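Local structure of protease (5EUF) at residues Q18-P23 with N191-V196. The protein is a zinc-dependent M16-family protease, probably a virulence factor that cleaves the cytoplasmic tail of human junctional adhesion molecule A and weakens the gastric epithelial barrier. Numbering follows the deposited sequence.
Sequences QVVSVP and NAIVLV
Val20 and Leu195 pack closely on one face of this parallel strand pair. The CD1 methyl of Leu195 reaches CG1 of Val20 at 3.6 Å. With CG anti to the backbone N (chi1 171°) and chi2 at 69°, CD1 is carried across toward 18-23 and forward along the strand, between Val20 and Val22. The same methyl meets CG2 of Val22 at 3.8 Å, so one leucine branch touches two valines two residues apart on this face of the sheet.

The backbones run side by side in the usual parallel pattern, with Val20 and Val22 giving their N-H groups to the carbonyls of Val194 and Val196, while the carbonyls of Gln18 and Val20 accept from Val194 and Val196. Val196 N to Val20 O measures 2.8 Å and is nearly straight. At the other end the grip slackens: Gln18 N to Ala192 O is a weak bond of 3.4 Å. Here the partly exposed Gln18 lies alongside Ile193, pointing the same way. Its extended chain brings OE1 to within 3.7 Å of Ile193 CD1, a loose polar-apolar touch, while NE2 is hydrogen-bonded to Ser10 OG on the next strand. On the other face, Val19 and Val194 barely meet, CG1 to CB at 4.5 Å; Val19 packs instead on Phe206 and Thr209 of helix 202-213.

Away from the zinc site, the contact is the parallel pair inside the mixed sheet of the N-terminal alpha/beta half of this M16 peptidase, joining strands about 170 residues apart. Strand 9-12 flanks 18-23 and strand 30-37 flanks 192-198, both antiparallel. Helix 202-213 also packs on Val196, and Ser21 OG is hydrogen-bonded to Ser202 OG at its start; helix 365-376 covers Val20, Val22 and Leu195 from the other face.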
ATOM      1  N   GLN B  18       8.537 -21.963  22.902  1.00 27.08           N
ATOM      2  CA  GLN B  18       9.607 -22.872  22.519  1.00 22.13           C
ATOM      3  C   GLN B  18      10.919 -22.466  23.180  1.00 29.08           C
ATOM      4  O   GLN B  18      11.279 -21.290  23.197  1.00 37.07           O
ATOM      5  CB  GLN B  18       9.766 -22.905  20.998  1.00 21.66           C
ATOM      6  CG  GLN B  18      10.823 -23.884  20.508  1.00 49.87           C
ATOM      7  CD  GLN B  18      10.849 -24.003  18.998  1.00 47.45           C
ATOM      8  OE1 GLN B  18      10.213 -23.220  18.291  1.00 60.19           O
ATOM      9  NE2 GLN B  18      11.582 -24.991  18.496  1.00 37.53           N
ATOM     10  N   VAL B  19      11.627 -23.446  23.733  1.00 23.49           N
ATOM     11  CA  VAL B  19      12.907 -23.187  24.378  1.00 39.66           C
ATOM     12  C   VAL B  19      14.013 -23.973  23.688  1.00 34.08           C
ATOM     13  O   VAL B  19      13.972 -25.202  23.640  1.00 31.10           O
ATOM     14  CB  VAL B  19      12.882 -23.555  25.875  1.00 36.97           C
ATOM     15  CG1 VAL B  19      14.073 -22.937  26.592  1.00 33.85           C
ATOM     16  CG2 VAL B  19      11.585 -23.095  26.510  1.00 33.32           C
ATOM     17  N   VAL B  20      14.999 -23.260  23.155  1.00 36.50           N
ATOM     18  CA  VAL B  20      16.092 -23.896  22.432  1.00 27.71           C
ATOM     19  C   VAL B  20      17.438 -23.631  23.100  1.00 39.88           C
ATOM     20  O   VAL B  20      17.850 -22.480  23.261  1.00 29.35           O
ATOM     21  CB  VAL B  20      16.159 -23.420  20.969  1.00 27.76           C
ATOM     22  CG1 VAL B  20      17.291 -24.125  20.238  1.00 25.14           C
ATOM     23  CG2 VAL B  20      14.825 -23.661  20.268  1.00 25.10           C
ATOM     24  N   SER B  21      18.111 -24.711  23.484  1.00 41.65           N
ATOM     25  CA  SER B  21      19.425 -24.631  24.106  1.00 33.50           C
ATOM     26  C   SER B  21      20.503 -25.119  23.144  1.00 33.19           C
ATOM     27  O   SER B  21      20.424 -26.231  22.623  1.00 40.52           O
ATOM     28  CB  SER B  21      19.452 -25.455  25.398  1.00 38.20           C
ATOM     29  OG  SER B  21      20.770 -25.577  25.902  1.00 43.84           O
ATOM     30  N   VAL B  22      21.507 -24.281  22.901  1.00 33.22           N
ATOM     31  CA  VAL B  22      22.608 -24.651  22.019  1.00 43.31           C
ATOM     32  C   VAL B  22      23.939 -24.567  22.766  1.00 49.28           C
ATOM     33  O   VAL B  22      24.623 -23.546  22.714  1.00 50.40           O
ATOM     34  CB  VAL B  22      22.666 -23.751  20.765  1.00 38.33           C
ATOM     35  CG1 VAL B  22      23.603 -24.348  19.723  1.00 37.47           C
ATOM     36  CG2 VAL B  22      21.278 -23.562  20.179  1.00 34.81           C
ATOM     37  N   PRO B  23      24.302 -25.646  23.475  1.00 48.75           N
ATOM     38  CA  PRO B  23      25.529 -25.675  24.278  1.00 40.81           C
ATOM     39  C   PRO B  23      26.792 -25.539  23.438  1.00 45.77           C
ATOM     40  O   PRO B  23      26.833 -25.997  22.295  1.00 42.79           O
ATOM     41  CB  PRO B  23      25.479 -27.051  24.952  1.00 35.97           C
ATOM     42  CG  PRO B  23      24.050 -27.451  24.908  1.00 39.78           C
ATOM     43  CD  PRO B  23      23.514 -26.879  23.634  1.00 48.00           C
ATOM     44  N   ASN B 191       3.779 -17.335  20.711  1.00 24.77           N
ATOM     45  CA  ASN B 191       4.369 -16.692  19.548  1.00 18.21           C
ATOM     46  C   ASN B 191       5.830 -16.325  19.795  1.00 39.18           C
ATOM     47  O   ASN B 191       6.442 -15.603  19.007  1.00 44.00           O
ATOM     48  CB  ASN B 191       3.563 -15.441  19.171  1.00 31.11           C
ATOM     49  CG  ASN B 191       3.852 -14.955  17.759  1.00 34.79           C
ATOM     50  OD1 ASN B 191       4.079 -15.754  16.850  1.00 35.92           O
ATOM     51  ND2 ASN B 191       3.854 -13.640  17.576  1.00 16.75           N
ATOM     52  N   ALA B 192       6.391 -16.830  20.890  1.00 37.09           N
ATOM     53  CA  ALA B 192       7.748 -16.456  21.284  1.00 35.10           C
ATOM     54  C   ALA B 192       8.683 -17.656  21.414  1.00 17.93           C
ATOM     55  O   ALA B 192       8.245 -18.778  21.667  1.00 35.83           O
ATOM     56  CB  ALA B 192       7.715 -15.679  22.590  1.00 28.07           C
ATOM     57  N   ILE B 193       9.976 -17.398  21.236  1.00 21.62           N
ATOM     58  CA  ILE B 193      11.009 -18.422  21.363  1.00 23.17           C
ATOM     59  C   ILE B 193      12.150 -17.936  22.248  1.00 18.49           C
ATOM     60  O   ILE B 193      12.715 -16.871  22.008  1.00 21.24           O
ATOM     61  CB  ILE B 193      11.598 -18.820  19.995  1.00 28.33           C
ATOM     62  CG1 ILE B 193      10.516 -19.397  19.080  1.00 25.82           C
ATOM     63  CG2 ILE B 193      12.739 -19.816  20.173  1.00 20.21           C
ATOM     64  CD1 ILE B 193      11.006 -19.696  17.676  1.00 22.01           C
ATOM     65  N   VAL B 194      12.484 -18.716  23.271  1.00 29.24           N
ATOM     66  CA  VAL B 194      13.618 -18.398  24.131  1.00 24.85           C
ATOM     67  C   VAL B 194      14.818 -19.251  23.734  1.00 32.31           C
ATOM     68  O   VAL B 194      14.800 -20.476  23.876  1.00 33.67           O
ATOM     69  CB  VAL B 194      13.291 -18.618  25.621  1.00 30.66           C
ATOM     70  CG1 VAL B 194      14.518 -18.361  26.481  1.00 20.43           C
ATOM     71  CG2 VAL B 194      12.137 -17.720  26.049  1.00 30.40           C
ATOM     72  N   LEU B 195      15.855 -18.590  23.231  1.00 25.95           N
ATOM     73  CA  LEU B 195      17.039 -19.267  22.720  1.00 18.79           C
ATOM     74  C   LEU B 195      18.261 -18.944  23.569  1.00 29.16           C
ATOM     75  O   LEU B 195      18.559 -17.777  23.815  1.00 35.31           O
ATOM     76  CB  LEU B 195      17.284 -18.865  21.263  1.00 24.61           C
ATOM     77  CG  LEU B 195      18.590 -19.286  20.589  1.00 35.16           C
ATOM     78  CD1 LEU B 195      18.634 -20.787  20.372  1.00 28.90           C
ATOM     79  CD2 LEU B 195      18.771 -18.546  19.272  1.00 35.02           C
ATOM     80  N   VAL B 196      18.961 -19.980  24.021  1.00 34.20           N
ATOM     81  CA  VAL B 196      20.170 -19.794  24.820  1.00 34.87           C
ATOM     82  C   VAL B 196      21.361 -20.515  24.192  1.00 29.79           C
ATOM     83  O   VAL B 196      21.347 -21.735  24.022  1.00 21.68           O
ATOM     84  CB  VAL B 196      19.979 -20.291  26.268  1.00 39.28           C
ATOM     85  CG1 VAL B 196      21.278 -20.158  27.048  1.00 25.78           C
ATOM     86  CG2 VAL B 196      18.853 -19.522  26.955  1.00 26.93           C
TER